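Local coordinates for protein putative rubredoxin reductase (Rhodopseudomonas palustris, PDB 3FG2) that probably passes electrons from NADH through its bound FAD to the ferredoxin that serves the cytochrome P450 CYP199A2, at residues 150-155 / 180-185; 184-189 / 327-332; 188-193 / 366-371; 237-242 / 289-294. All blocks are in the same frame, centred on the assembly; numbering follows the deposited sequence.

Contacts 1, 2 and 3 follow one run of chain, from the loop 180-183 into helix 184-196, and lie on the same side of the protein's centre. Contacts 2 and 3 are buried and nearly coincide: both set Tyr189 against neighbouring strands of the C-terminal antiparallel sheet, one through a hydrogen bond to a carboxylate, the other through hydrocarbon packing. Contact 1 is partly buried and purely apolar, a phenylalanine on two valines, and it touches contact 2 through Leu329 and Ile331. Contact 4 stands apart, a surface contact where a salt-bridged arginine and glutamate meet a valine and a proline. Like contact 1, it touches FAD.

Contact 1 of 4, residues 150-155 / 180-185; sequences AGFIGL and RVVTPE. With FAD (flavin-adenine dinucleotide), chain B.
The turn of a second Rossmann-type GxGxxG pattern, probably that of the NADH-binding domain, leads into helix 152-163, whose first residue, Phe152, brings its ring up to Val181 and Val182. The ring comes obliquely, touching with the atoms at its far end, CZ, CE1 and CE2. CZ is closest, 3.3 Å from Val181 CG2, a tight approach, and CE2 lies 3.6 Å from the same methyl. On the neighbouring corner CE1 reaches Val182 CG1 more loosely, at 4.2 Å. Phe152 has CG anti to its carbonyl carbon (chi1 -66°), which sends the ring off the start of the helix toward the loop 180-183. There it also packs on Leu329 and Ile331 of strand 327-333, which joins this corner to the C-terminal sheet. An alanine here takes away the whole ring and is likely to open a gap between the helix start, the two valines and those strand residues. Gly151 is the N-cap just before the helix, and its O accepts a bond from Leu155 N at 3.2 Å. One residue beyond Phe152 the chain meets the cofactor: Ile153 CD1 rests 3.7 Å from C8 of the flavin ring of FAD.

Contact 2 of 4, residues 184-189 / 327-332; sequences PEISSY and DKLQIV
Tyr189 of helix 184-196 reaches across to Asp327, the first residue of strand 327-333, where the helix packs on the antiparallel sheet of the C-terminal reductase domain. From CB the side chain runs with CG anti to the backbone N (chi1 174°), which carries the ring off the helix and out toward the strand. Along its far rim CE2 lies 3.6 Å from Asp327 OD2 and CZ lies 3.7 Å from OD1. The carboxylate carbon sits at the ring's edge, in the plane of the ring, while ring and carboxylate planes are turned 68° apart. At the tip the hydroxyl donates a short hydrogen bond, Tyr189 OH to Asp327 OD1, 2.6 Å. It meets that oxygen from above the carboxylate plane, 49° out of it. The buried acid has further partners: Asn369 ND2 also bonds OD1, and Arg193 NE makes a salt bridge to OD2. Three donors thus hold the group and would probably keep it ionised. A turn earlier on the helix the contact becomes apolar, Ile186 and Leu329 crossing with the CG2 methyl of Ile186 4.2 Å from CD1 of Leu329.

Contact 3 of 4, residues 188-193 / 366-371; sequences SYFHDR and ESVNRA
Val368, at the end of strand 361-368, points its two methyl groups at two consecutive aromatic residues of helix 184-196. CG1 goes to Tyr189 and CG2 to Phe190. The valine has CG1 anti to its backbone N (chi1 169°) and CG2 anti to its carbonyl carbon, a setting that faces both branches toward the helix. Tyr189 comes at it from the opposite direction, bringing CE2 to 3.6 Å from Val368 CG1, with CZ 3.9 Å from the same methyl. Phe190 slides past the valine the other way and touches it only with a corner, CE1 to CG2 at 4.0 Å. The two rings also pack on each other: Tyr189 CD2 stands over the centre of the Phe190 ring, 3.8 Å above its plane. Arg193, one turn on, lays its CG over a face of the tyrosine, toward the rim. Beyond Val368 the chain leaves the strand through Asn369, whose side chain crosses that of Tyr189 at about a right angle, with amide and ring planes 79° apart. Its OD1 takes the backbone N of Lys328, and its ND2 also bonds the backbone O of Arg350. Val368 itself pairs by backbone with Phe352, whose ring meets Tyr189 edge-to-face, while Phe190 also packs on Leu329. This part of helix 184-196 therefore lies against three adjacent strands of the C-terminal sheet, 327-333, 361-368 and 351-358.

Contact 4 of 4, residues 237-242 / 289-294; sequences VGVIPN and RVESVQ. With FAD (flavin-adenine dinucleotide), chain B.
Glu291 OE1 takes a short salt-bridging hydrogen bond from Arg289 NH2, 2.5 Å and bent (145° at the hydrogen), and is also touched by a methyl of Val239. NH2 arrives on the anti side of the carboxylate, 20° out of its plane. The side chains of Val239 and Glu291 meet head-on from their two segments, Val239 CG2 coming to 3.3 Å from Glu291 OE1. The arginine runs extended from the backbone and then bends at chi3 (72°), which brings its flat head to Pro241. There the proline CG stands 3.2 Å above one guanidinium face, toward the rim, and is as close to Arg289 NE, 3.2 Å. Proline and valine thus pack against an ion pair whose charge is met within its own segment. Arg289 NH1 also bonds the backbone O of Asp275, a residue that binds FAD. A leucine in place of Arg289 would probably leave Glu291 without its countercharge and the Asp275 carbonyl without this donor. Four residues after Arg289, Val293 N gives a nearly straight hydrogen bond of 3.2 Å to O2 of the flavin of FAD. Val293 opens helix 293-306, whose N-cap Ser292 bonds Asn295 N through its OG. On the other side strand 239-241 pairs antiparallel with strand 108-110, and the contact joins this small two-stranded sheet to the loop leading into the FAD-binding helix.

Contact 1 of 4, residues 150-155 / 180-185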
# COMPACT_ATOMS: atom_id res chain seq x y z
N ALA A 150 -14.00 -1.43 2.50
CA ALA A 150 -13.55 -2.70 3.04
C ALA A 150 -12.23 -3.19 2.46
O ALA A 150 -12.06 -4.37 2.17
CB ALA A 150 -14.64 -3.76 2.83
N GLY A 151 -11.29 -2.27 2.29
CA GLY A 151 -9.98 -2.64 1.78
C GLY A 151 -9.17 -3.14 2.95
O GLY A 151 -9.68 -3.20 4.08
N PHE A 152 -7.91 -3.52 2.71
CA PHE A 152 -7.05 -4.02 3.78
C PHE A 152 -7.01 -3.08 4.99
O PHE A 152 -7.28 -3.49 6.12
CB PHE A 152 -5.61 -4.21 3.29
CG PHE A 152 -5.45 -5.27 2.26
CD1 PHE A 152 -6.00 -6.54 2.45
CD2 PHE A 152 -4.73 -5.02 1.09
CE1 PHE A 152 -5.83 -7.54 1.50
CE2 PHE A 152 -4.56 -6.02 0.14
CZ PHE A 152 -5.11 -7.28 0.35
N ILE A 153 -6.67 -1.83 4.73
CA ILE A 153 -6.55 -0.85 5.80
C ILE A 153 -7.82 -0.71 6.62
O ILE A 153 -7.78 -0.75 7.85
CB ILE A 153 -6.13 0.52 5.24
CG1 ILE A 153 -4.79 0.37 4.52
CG2 ILE A 153 -6.03 1.55 6.37
CD1 ILE A 153 -4.34 1.60 3.78
N GLY A 154 -8.95 -0.56 5.95
CA GLY A 154 -10.21 -0.42 6.65
C GLY A 154 -10.49 -1.55 7.62
O GLY A 154 -10.95 -1.31 8.74
N LEU A 155 -10.22 -2.79 7.21
CA LEU A 155 -10.48 -3.94 8.07
C LEU A 155 -9.44 -4.08 9.18
O LEU A 155 -9.78 -4.47 10.29
CB LEU A 155 -10.54 -5.22 7.24
CG LEU A 155 -11.71 -5.29 6.24
CD1 LEU A 155 -11.67 -6.61 5.48
CD2 LEU A 155 -13.03 -5.15 6.98
N ARG A 180 -11.31 -5.80 -4.58
CA ARG A 180 -10.29 -5.33 -5.51
C ARG A 180 -8.99 -6.14 -5.42
O ARG A 180 -8.18 -6.10 -6.35
CB ARG A 180 -9.99 -3.86 -5.23
CG ARG A 180 -8.86 -3.22 -6.04
CD ARG A 180 -9.25 -3.05 -7.51
NE ARG A 180 -8.65 -4.07 -8.36
CZ ARG A 180 -7.45 -3.98 -8.93
NH1 ARG A 180 -6.70 -2.90 -8.74
NH2 ARG A 180 -6.99 -4.98 -9.66
N VAL A 181 -8.80 -6.88 -4.33
CA VAL A 181 -7.54 -7.60 -4.15
C VAL A 181 -7.51 -9.09 -3.80
O VAL A 181 -6.45 -9.70 -3.91
CB VAL A 181 -6.66 -6.86 -3.12
CG1 VAL A 181 -6.21 -5.52 -3.68
CG2 VAL A 181 -7.45 -6.63 -1.84
N VAL A 182 -8.62 -9.68 -3.36
CA VAL A 182 -8.62 -11.10 -3.01
C VAL A 182 -9.80 -11.83 -3.65
O VAL A 182 -10.78 -11.20 -4.07
CB VAL A 182 -8.69 -11.33 -1.47
CG1 VAL A 182 -7.59 -10.55 -0.78
CG2 VAL A 182 -10.06 -10.91 -0.93
N THR A 183 -9.72 -13.16 -3.70
CA THR A 183 -10.80 -13.96 -4.27
C THR A 183 -11.89 -14.20 -3.20
O THR A 183 -11.63 -14.07 -2.00
CB THR A 183 -10.28 -15.32 -4.84
OG1 THR A 183 -9.65 -16.08 -3.80
CG2 THR A 183 -9.28 -15.07 -5.96
N PRO A 184 -13.11 -14.55 -3.62
CA PRO A 184 -14.25 -14.80 -2.72
C PRO A 184 -14.02 -15.63 -1.46
O PRO A 184 -14.56 -15.30 -0.40
CB PRO A 184 -15.29 -15.42 -3.64
CG PRO A 184 -15.01 -14.76 -4.96
CD PRO A 184 -13.49 -14.84 -5.02
N GLU A 185 -13.23 -16.70 -1.55
CA GLU A 185 -12.99 -17.53 -0.38
C GLU A 185 -12.29 -16.76 0.74
O GLU A 185 -12.51 -17.04 1.92
CB GLU A 185 -12.16 -18.77 -0.74
CG GLU A 185 -12.69 -19.58 -1.92
CD GLU A 185 -12.49 -18.87 -3.27
OE1 GLU A 185 -11.47 -18.15 -3.44
OE2 GLU A 185 -13.35 -19.04 -4.17
PA FAD B . 4.89 6.30 0.44
O1A FAD B . 3.48 6.76 0.50
O2A FAD B . 5.42 5.54 1.42
O5B FAD B . 5.61 7.65 0.59
C5B FAD B . 5.40 8.80 -0.29
C4B FAD B . 6.10 9.97 0.45
O4B FAD B . 6.33 11.03 -0.55
C3B FAD B . 5.29 10.62 1.58
O3B FAD B . 5.96 10.84 2.78
C2B FAD B . 4.73 11.84 0.89
O2B FAD B . 4.29 12.83 1.77
C1B FAD B . 5.92 12.28 0.10
N9A FAD B . 5.68 13.17 -1.04
C8A FAD B . 4.60 13.15 -1.89
N7A FAD B . 4.66 14.10 -2.82
C5A FAD B . 5.82 14.77 -2.57
C6A FAD B . 6.46 15.93 -3.25
N6A FAD B . 5.96 16.54 -4.29
N1A FAD B . 7.66 16.33 -2.69
C2A FAD B . 8.22 15.71 -1.60
N3A FAD B . 7.70 14.65 -0.93
C4A FAD B . 6.50 14.22 -1.45
N1 FAD B . 1.95 -2.64 2.07
C2 FAD B . 2.27 -3.90 2.35
O2 FAD B . 2.87 -4.57 1.57
N3 FAD B . 1.92 -4.52 3.59
C4 FAD B . 1.23 -3.84 4.58
O4 FAD B . 0.96 -4.39 5.62
C4X FAD B . 0.88 -2.45 4.29
N5 FAD B . 0.21 -1.72 5.22
C5X FAD B . -0.11 -0.41 4.92
C6 FAD B . -0.79 0.34 5.91
C7 FAD B . -1.14 1.66 5.71
C7M FAD B . -1.88 2.42 6.80
C8 FAD B . -0.81 2.32 4.44
C8M FAD B . -1.15 3.76 4.15
C9 FAD B . -0.13 1.58 3.44
C9A FAD B . 0.23 0.23 3.67
N10 FAD B . 0.94 -0.59 2.70
C10 FAD B . 1.27 -1.88 2.98
C1' FAD B . 1.30 0.06 1.41
C2' FAD B . 2.73 0.68 1.50
O2' FAD B . 2.76 1.57 2.59
C3' FAD B . 3.00 1.40 0.19
O3' FAD B . 2.99 0.46 -0.88
C4' FAD B . 4.36 2.09 0.25
O4' FAD B . 4.39 3.04 1.35
C5' FAD B . 4.59 2.80 -1.06
O5' FAD B . 5.99 3.53 -0.94
P FAD B . 6.18 4.85 -1.63
O1P FAD B . 7.66 5.17 -1.28
O2P FAD B . 5.89 4.84 -2.99
O3P FAD B . 5.31 5.87 -1.04

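Contact 2 of 4, residues 184-189 / 327-332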
# COMPACT_ATOMS: atom_id res chain seq x y z
N PRO A 184 -13.11 -14.55 -3.62
CA PRO A 184 -14.25 -14.80 -2.72
C PRO A 184 -14.02 -15.63 -1.46
O PRO A 184 -14.56 -15.30 -0.40
CB PRO A 184 -15.29 -15.42 -3.64
CG PRO A 184 -15.01 -14.76 -4.96
CD PRO A 184 -13.49 -14.84 -5.02
N GLU A 185 -13.23 -16.70 -1.55
CA GLU A 185 -12.99 -17.53 -0.38
C GLU A 185 -12.29 -16.76 0.74
O GLU A 185 -12.51 -17.04 1.92
CB GLU A 185 -12.16 -18.77 -0.74
CG GLU A 185 -12.69 -19.58 -1.92
CD GLU A 185 -12.49 -18.87 -3.27
OE1 GLU A 185 -11.47 -18.15 -3.44
OE2 GLU A 185 -13.35 -19.04 -4.17
N ILE A 186 -11.46 -15.79 0.38
CA ILE A 186 -10.78 -14.98 1.39
C ILE A 186 -11.76 -13.97 2.00
O ILE A 186 -11.80 -13.79 3.22
CB ILE A 186 -9.56 -14.23 0.79
CG1 ILE A 186 -8.55 -15.24 0.24
CG2 ILE A 186 -8.91 -13.36 1.85
CD1 ILE A 186 -8.08 -16.27 1.27
N SER A 187 -12.56 -13.33 1.15
CA SER A 187 -13.54 -12.36 1.64
C SER A 187 -14.47 -13.04 2.62
O SER A 187 -14.72 -12.54 3.72
CB SER A 187 -14.36 -11.80 0.49
OG SER A 187 -13.53 -11.20 -0.48
N SER A 188 -15.00 -14.19 2.22
CA SER A 188 -15.91 -14.96 3.06
C SER A 188 -15.32 -15.22 4.45
O SER A 188 -15.95 -14.92 5.46
CB SER A 188 -16.25 -16.28 2.37
OG SER A 188 -17.12 -17.07 3.16
N TYR A 189 -14.11 -15.76 4.49
CA TYR A 189 -13.45 -16.06 5.76
C TYR A 189 -13.38 -14.83 6.66
O TYR A 189 -13.75 -14.88 7.84
CB TYR A 189 -12.01 -16.57 5.53
CG TYR A 189 -11.23 -16.75 6.82
CD1 TYR A 189 -11.47 -17.83 7.67
CD2 TYR A 189 -10.29 -15.80 7.22
CE1 TYR A 189 -10.81 -17.97 8.89
CE2 TYR A 189 -9.61 -15.92 8.45
CZ TYR A 189 -9.87 -17.01 9.27
OH TYR A 189 -9.21 -17.13 10.48
N ASP A 327 -5.69 -12.72 12.77
CA ASP A 327 -5.39 -13.45 11.54
C ASP A 327 -4.36 -12.73 10.68
O ASP A 327 -4.31 -11.50 10.64
CB ASP A 327 -6.66 -13.65 10.69
CG ASP A 327 -7.65 -14.60 11.34
OD1 ASP A 327 -7.28 -15.76 11.62
OD2 ASP A 327 -8.81 -14.19 11.55
N LYS A 328 -3.53 -13.52 9.99
CA LYS A 328 -2.51 -12.99 9.10
C LYS A 328 -2.83 -13.46 7.69
O LYS A 328 -3.10 -14.64 7.47
CB LYS A 328 -1.13 -13.51 9.49
CG LYS A 328 -0.06 -13.35 8.40
CD LYS A 328 0.45 -11.92 8.26
CE LYS A 328 1.52 -11.62 9.31
NZ LYS A 328 2.11 -10.25 9.15
N LEU A 329 -2.81 -12.52 6.74
CA LEU A 329 -3.10 -12.83 5.35
C LEU A 329 -1.85 -12.54 4.53
O LEU A 329 -1.29 -11.45 4.60
CB LEU A 329 -4.23 -11.95 4.83
CG LEU A 329 -5.06 -12.37 3.59
CD1 LEU A 329 -5.55 -11.11 2.88
CD2 LEU A 329 -4.25 -13.21 2.64
N GLN A 330 -1.41 -13.53 3.77
CA GLN A 330 -0.25 -13.35 2.92
C GLN A 330 -0.64 -13.72 1.49
O GLN A 330 -1.28 -14.74 1.25
CB GLN A 330 0.91 -14.22 3.39
CG GLN A 330 1.54 -13.76 4.68
CD GLN A 330 2.51 -14.78 5.21
OE1 GLN A 330 2.12 -15.90 5.53
NE2 GLN A 330 3.77 -14.40 5.31
N ILE A 331 -0.26 -12.87 0.55
CA ILE A 331 -0.58 -13.11 -0.84
C ILE A 331 0.69 -13.02 -1.66
O ILE A 331 1.47 -12.09 -1.48
CB ILE A 331 -1.53 -12.04 -1.41
CG1 ILE A 331 -2.77 -11.91 -0.52
CG2 ILE A 331 -1.94 -12.43 -2.83
CD1 ILE A 331 -3.71 -10.79 -0.96
N VAL A 332 0.90 -13.99 -2.54
CA VAL A 332 2.05 -13.95 -3.43
C VAL A 332 1.52 -14.17 -4.84
O VAL A 332 0.85 -15.18 -5.12
CB VAL A 332 3.11 -15.03 -3.09
CG1 VAL A 332 2.49 -16.42 -3.14
CG2 VAL A 332 4.26 -14.93 -4.09

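Contact 3 of 4, residues 188-193 / 366-371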
# COMPACT_ATOMS: atom_id res chain seq x y z
N SER A 188 -15.00 -14.19 2.22
CA SER A 188 -15.91 -14.96 3.06
C SER A 188 -15.32 -15.22 4.45
O SER A 188 -15.95 -14.92 5.46
CB SER A 188 -16.25 -16.28 2.37
OG SER A 188 -17.12 -17.07 3.16
N TYR A 189 -14.11 -15.76 4.49
CA TYR A 189 -13.45 -16.06 5.76
C TYR A 189 -13.38 -14.83 6.66
O TYR A 189 -13.75 -14.88 7.84
CB TYR A 189 -12.01 -16.57 5.53
CG TYR A 189 -11.23 -16.75 6.82
CD1 TYR A 189 -11.47 -17.83 7.67
CD2 TYR A 189 -10.29 -15.80 7.22
CE1 TYR A 189 -10.81 -17.97 8.89
CE2 TYR A 189 -9.61 -15.92 8.45
CZ TYR A 189 -9.87 -17.01 9.27
OH TYR A 189 -9.21 -17.13 10.48
N PHE A 190 -12.89 -13.73 6.11
CA PHE A 190 -12.77 -12.51 6.90
C PHE A 190 -14.11 -11.88 7.25
O PHE A 190 -14.22 -11.18 8.25
CB PHE A 190 -11.85 -11.52 6.18
CG PHE A 190 -10.40 -11.85 6.35
CD1 PHE A 190 -9.68 -12.44 5.32
CD2 PHE A 190 -9.77 -11.64 7.58
CE1 PHE A 190 -8.35 -12.81 5.51
CE2 PHE A 190 -8.44 -12.01 7.78
CZ PHE A 190 -7.73 -12.60 6.75
N HIS A 191 -15.12 -12.13 6.43
CA HIS A 191 -16.43 -11.60 6.72
C HIS A 191 -16.92 -12.31 7.98
O HIS A 191 -17.48 -11.68 8.88
CB HIS A 191 -17.42 -11.86 5.58
CG HIS A 191 -18.85 -11.64 5.97
ND1 HIS A 191 -19.56 -12.57 6.70
CD2 HIS A 191 -19.67 -10.59 5.80
CE1 HIS A 191 -20.77 -12.09 6.96
NE2 HIS A 191 -20.86 -10.89 6.42
N ASP A 192 -16.69 -13.62 8.05
CA ASP A 192 -17.10 -14.41 9.21
C ASP A 192 -16.34 -13.97 10.47
O ASP A 192 -16.95 -13.69 11.50
CB ASP A 192 -16.85 -15.91 8.97
CG ASP A 192 -17.80 -16.51 7.94
OD1 ASP A 192 -18.86 -15.92 7.66
OD2 ASP A 192 -17.50 -17.61 7.42
N ARG A 193 -15.02 -13.91 10.38
CA ARG A 193 -14.19 -13.51 11.50
C ARG A 193 -14.59 -12.16 12.08
O ARG A 193 -14.77 -12.02 13.29
CB ARG A 193 -12.72 -13.47 11.08
CG ARG A 193 -12.19 -14.84 10.68
CD ARG A 193 -12.11 -15.76 11.90
NE ARG A 193 -10.99 -15.39 12.76
CZ ARG A 193 -10.95 -15.60 14.08
NH1 ARG A 193 -11.98 -16.17 14.69
NH2 ARG A 193 -9.88 -15.25 14.77
N GLU A 366 -3.09 -17.19 -1.74
CA GLU A 366 -3.58 -16.33 -0.67
C GLU A 366 -3.63 -17.23 0.56
O GLU A 366 -4.50 -18.10 0.66
CB GLU A 366 -4.97 -15.81 -1.02
CG GLU A 366 -5.07 -15.17 -2.40
CD GLU A 366 -6.51 -15.05 -2.86
OE1 GLU A 366 -7.20 -16.10 -2.93
OE2 GLU A 366 -6.97 -13.92 -3.15
N SER A 367 -2.71 -17.01 1.49
CA SER A 367 -2.62 -17.83 2.70
C SER A 367 -3.05 -17.16 3.99
O SER A 367 -2.56 -16.08 4.32
CB SER A 367 -1.18 -18.33 2.86
OG SER A 367 -0.71 -18.93 1.67
N VAL A 368 -3.95 -17.80 4.72
CA VAL A 368 -4.42 -17.27 6.00
C VAL A 368 -3.75 -18.08 7.11
O VAL A 368 -3.97 -19.29 7.22
CB VAL A 368 -5.95 -17.39 6.15
CG1 VAL A 368 -6.35 -17.09 7.59
CG2 VAL A 368 -6.63 -16.43 5.21
N ASN A 369 -2.95 -17.41 7.93
CA ASN A 369 -2.23 -18.06 9.02
C ASN A 369 -1.58 -19.37 8.56
O ASN A 369 -1.71 -20.41 9.21
CB ASN A 369 -3.17 -18.36 10.19
CG ASN A 369 -3.96 -17.14 10.64
OD1 ASN A 369 -3.39 -16.06 10.88
ND2 ASN A 369 -5.27 -17.31 10.78
N ARG A 370 -0.88 -19.32 7.43
CA ARG A 370 -0.24 -20.50 6.88
C ARG A 370 1.02 -20.09 6.13
O ARG A 370 1.07 -20.14 4.90
CB ARG A 370 -1.20 -21.20 5.92
CG ARG A 370 -1.06 -22.71 5.85
CD ARG A 370 -2.14 -23.29 4.97
NE ARG A 370 -2.57 -24.61 5.42
CZ ARG A 370 -1.95 -25.75 5.12
NH1 ARG A 370 -0.86 -25.74 4.35
NH2 ARG A 370 -2.42 -26.89 5.59
N ALA A 371 2.04 -19.67 6.88
CA ALA A 371 3.30 -19.21 6.31
C ALA A 371 4.00 -20.18 5.36
O ALA A 371 4.68 -19.75 4.43
CB ALA A 371 4.25 -18.81 7.44

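Contact 4 of 4, residues 237-242 / 289-294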
# COMPACT_ATOMS: atom_id res chain seq x y z
N VAL A 237 -11.70 4.93 0.74
CA VAL A 237 -12.28 4.62 -0.56
C VAL A 237 -11.29 4.83 -1.69
O VAL A 237 -11.64 5.36 -2.74
CB VAL A 237 -13.52 5.49 -0.85
CG1 VAL A 237 -14.62 5.17 0.15
CG2 VAL A 237 -13.15 6.97 -0.81
N GLY A 238 -10.05 4.41 -1.48
CA GLY A 238 -9.06 4.55 -2.53
C GLY A 238 -8.09 5.71 -2.41
O GLY A 238 -8.28 6.63 -1.61
N VAL A 239 -7.05 5.65 -3.23
CA VAL A 239 -6.02 6.67 -3.26
C VAL A 239 -5.93 7.29 -4.65
O VAL A 239 -6.66 6.90 -5.56
CB VAL A 239 -4.63 6.07 -2.94
CG1 VAL A 239 -4.64 5.47 -1.55
CG2 VAL A 239 -4.28 5.01 -3.98
N ILE A 240 -5.03 8.25 -4.78
CA ILE A 240 -4.79 8.92 -6.05
C ILE A 240 -3.28 9.02 -6.17
O ILE A 240 -2.63 9.70 -5.37
CB ILE A 240 -5.34 10.35 -6.07
CG1 ILE A 240 -6.85 10.34 -5.89
CG2 ILE A 240 -4.98 11.01 -7.40
CD1 ILE A 240 -7.44 11.75 -5.81
N PRO A 241 -2.69 8.34 -7.17
CA PRO A 241 -1.23 8.43 -7.33
C PRO A 241 -0.84 9.89 -7.52
O PRO A 241 -1.49 10.62 -8.26
CB PRO A 241 -0.98 7.59 -8.58
CG PRO A 241 -2.08 6.57 -8.55
CD PRO A 241 -3.28 7.41 -8.14
N ASN A 242 0.22 10.33 -6.84
CA ASN A 242 0.66 11.71 -6.97
C ASN A 242 1.46 11.90 -8.26
O ASN A 242 2.68 11.77 -8.26
CB ASN A 242 1.49 12.12 -5.75
CG ASN A 242 0.71 12.03 -4.45
OD1 ASN A 242 -0.35 12.64 -4.30
ND2 ASN A 242 1.24 11.26 -3.50
N ARG A 289 0.36 -0.55 -11.81
CA ARG A 289 0.81 0.21 -10.65
C ARG A 289 0.57 -0.72 -9.48
O ARG A 289 -0.51 -1.28 -9.36
CB ARG A 289 -0.02 1.49 -10.48
CG ARG A 289 0.51 2.43 -9.40
CD ARG A 289 -0.35 3.67 -9.23
NE ARG A 289 -1.63 3.36 -8.60
CZ ARG A 289 -1.81 3.26 -7.29
NH1 ARG A 289 -0.79 3.44 -6.46
NH2 ARG A 289 -3.01 2.96 -6.80
N VAL A 290 1.56 -0.91 -8.62
CA VAL A 290 1.37 -1.80 -7.49
C VAL A 290 1.61 -1.08 -6.17
O VAL A 290 2.60 -0.37 -6.02
CB VAL A 290 2.31 -3.02 -7.58
CG1 VAL A 290 2.17 -3.89 -6.34
CG2 VAL A 290 1.98 -3.82 -8.83
N GLU A 291 0.70 -1.28 -5.22
CA GLU A 291 0.80 -0.66 -3.90
C GLU A 291 1.25 -1.67 -2.86
O GLU A 291 0.41 -2.34 -2.26
CB GLU A 291 -0.54 -0.10 -3.43
CG GLU A 291 -1.23 0.88 -4.35
CD GLU A 291 -2.55 1.37 -3.77
OE1 GLU A 291 -3.40 1.85 -4.55
OE2 GLU A 291 -2.75 1.29 -2.53
N SER A 292 2.55 -1.77 -2.62
CA SER A 292 3.04 -2.69 -1.61
C SER A 292 4.48 -2.34 -1.26
O SER A 292 5.19 -1.73 -2.06
CB SER A 292 2.95 -4.13 -2.12
OG SER A 292 3.91 -4.38 -3.13
N VAL A 293 4.90 -2.71 -0.06
CA VAL A 293 6.25 -2.44 0.39
C VAL A 293 7.21 -3.17 -0.52
O VAL A 293 8.28 -2.66 -0.86
CB VAL A 293 6.45 -2.93 1.83
CG1 VAL A 293 7.91 -2.85 2.21
CG2 VAL A 293 5.59 -2.09 2.77
N GLN A 294 6.81 -4.38 -0.92
CA GLN A 294 7.62 -5.20 -1.80
C GLN A 294 7.91 -4.43 -3.08
O GLN A 294 9.06 -4.30 -3.49
CB GLN A 294 6.87 -6.50 -2.12
CG GLN A 294 7.42 -7.29 -3.30
CD GLN A 294 6.93 -6.75 -4.63
OE1 GLN A 294 5.74 -6.48 -4.80
NE2 GLN A 294 7.83 -6.61 -5.58
PA FAD B . 4.89 6.30 0.44
O1A FAD B . 3.48 6.76 0.50
O2A FAD B . 5.42 5.54 1.42
O5B FAD B . 5.61 7.65 0.59
C5B FAD B . 5.40 8.80 -0.29
C4B FAD B . 6.10 9.97 0.45
O4B FAD B . 6.33 11.03 -0.55
C3B FAD B . 5.29 10.62 1.58
O3B FAD B . 5.96 10.84 2.78
C2B FAD B . 4.73 11.84 0.89
O2B FAD B . 4.29 12.83 1.77
C1B FAD B . 5.92 12.28 0.10
N9A FAD B . 5.68 13.17 -1.04
C8A FAD B . 4.60 13.15 -1.89
N7A FAD B . 4.66 14.10 -2.82
C5A FAD B . 5.82 14.77 -2.57
C6A FAD B . 6.46 15.93 -3.25
N6A FAD B . 5.96 16.54 -4.29
N1A FAD B . 7.66 16.33 -2.69
C2A FAD B . 8.22 15.71 -1.60
N3A FAD B . 7.70 14.65 -0.93
C4A FAD B . 6.50 14.22 -1.45
N1 FAD B . 1.95 -2.64 2.07
C2 FAD B . 2.27 -3.90 2.35
O2 FAD B . 2.87 -4.57 1.57
N3 FAD B . 1.92 -4.52 3.59
C4 FAD B . 1.23 -3.84 4.58
O4 FAD B . 0.96 -4.39 5.62
C4X FAD B . 0.88 -2.45 4.29
N5 FAD B . 0.21 -1.72 5.22
C5X FAD B . -0.11 -0.41 4.92
C6 FAD B . -0.79 0.34 5.91
C7 FAD B . -1.14 1.66 5.71
C7M FAD B . -1.88 2.42 6.80
C8 FAD B . -0.81 2.32 4.44
C8M FAD B . -1.15 3.76 4.15
C9 FAD B . -0.13 1.58 3.44
C9A FAD B . 0.23 0.23 3.67
N10 FAD B . 0.94 -0.59 2.70
C10 FAD B . 1.27 -1.88 2.98
C1' FAD B . 1.30 0.06 1.41
C2' FAD B . 2.73 0.68 1.50
O2' FAD B . 2.76 1.57 2.59
C3' FAD B . 3.00 1.40 0.19
O3' FAD B . 2.99 0.46 -0.88
C4' FAD B . 4.36 2.09 0.25
O4' FAD B . 4.39 3.04 1.35
C5' FAD B . 4.59 2.80 -1.06
O5' FAD B . 5.99 3.53 -0.94
P FAD B . 6.18 4.85 -1.63
O1P FAD B . 7.66 5.17 -1.28
O2P FAD B . 5.89 4.84 -2.99
O3P FAD B . 5.31 5.87 -1.04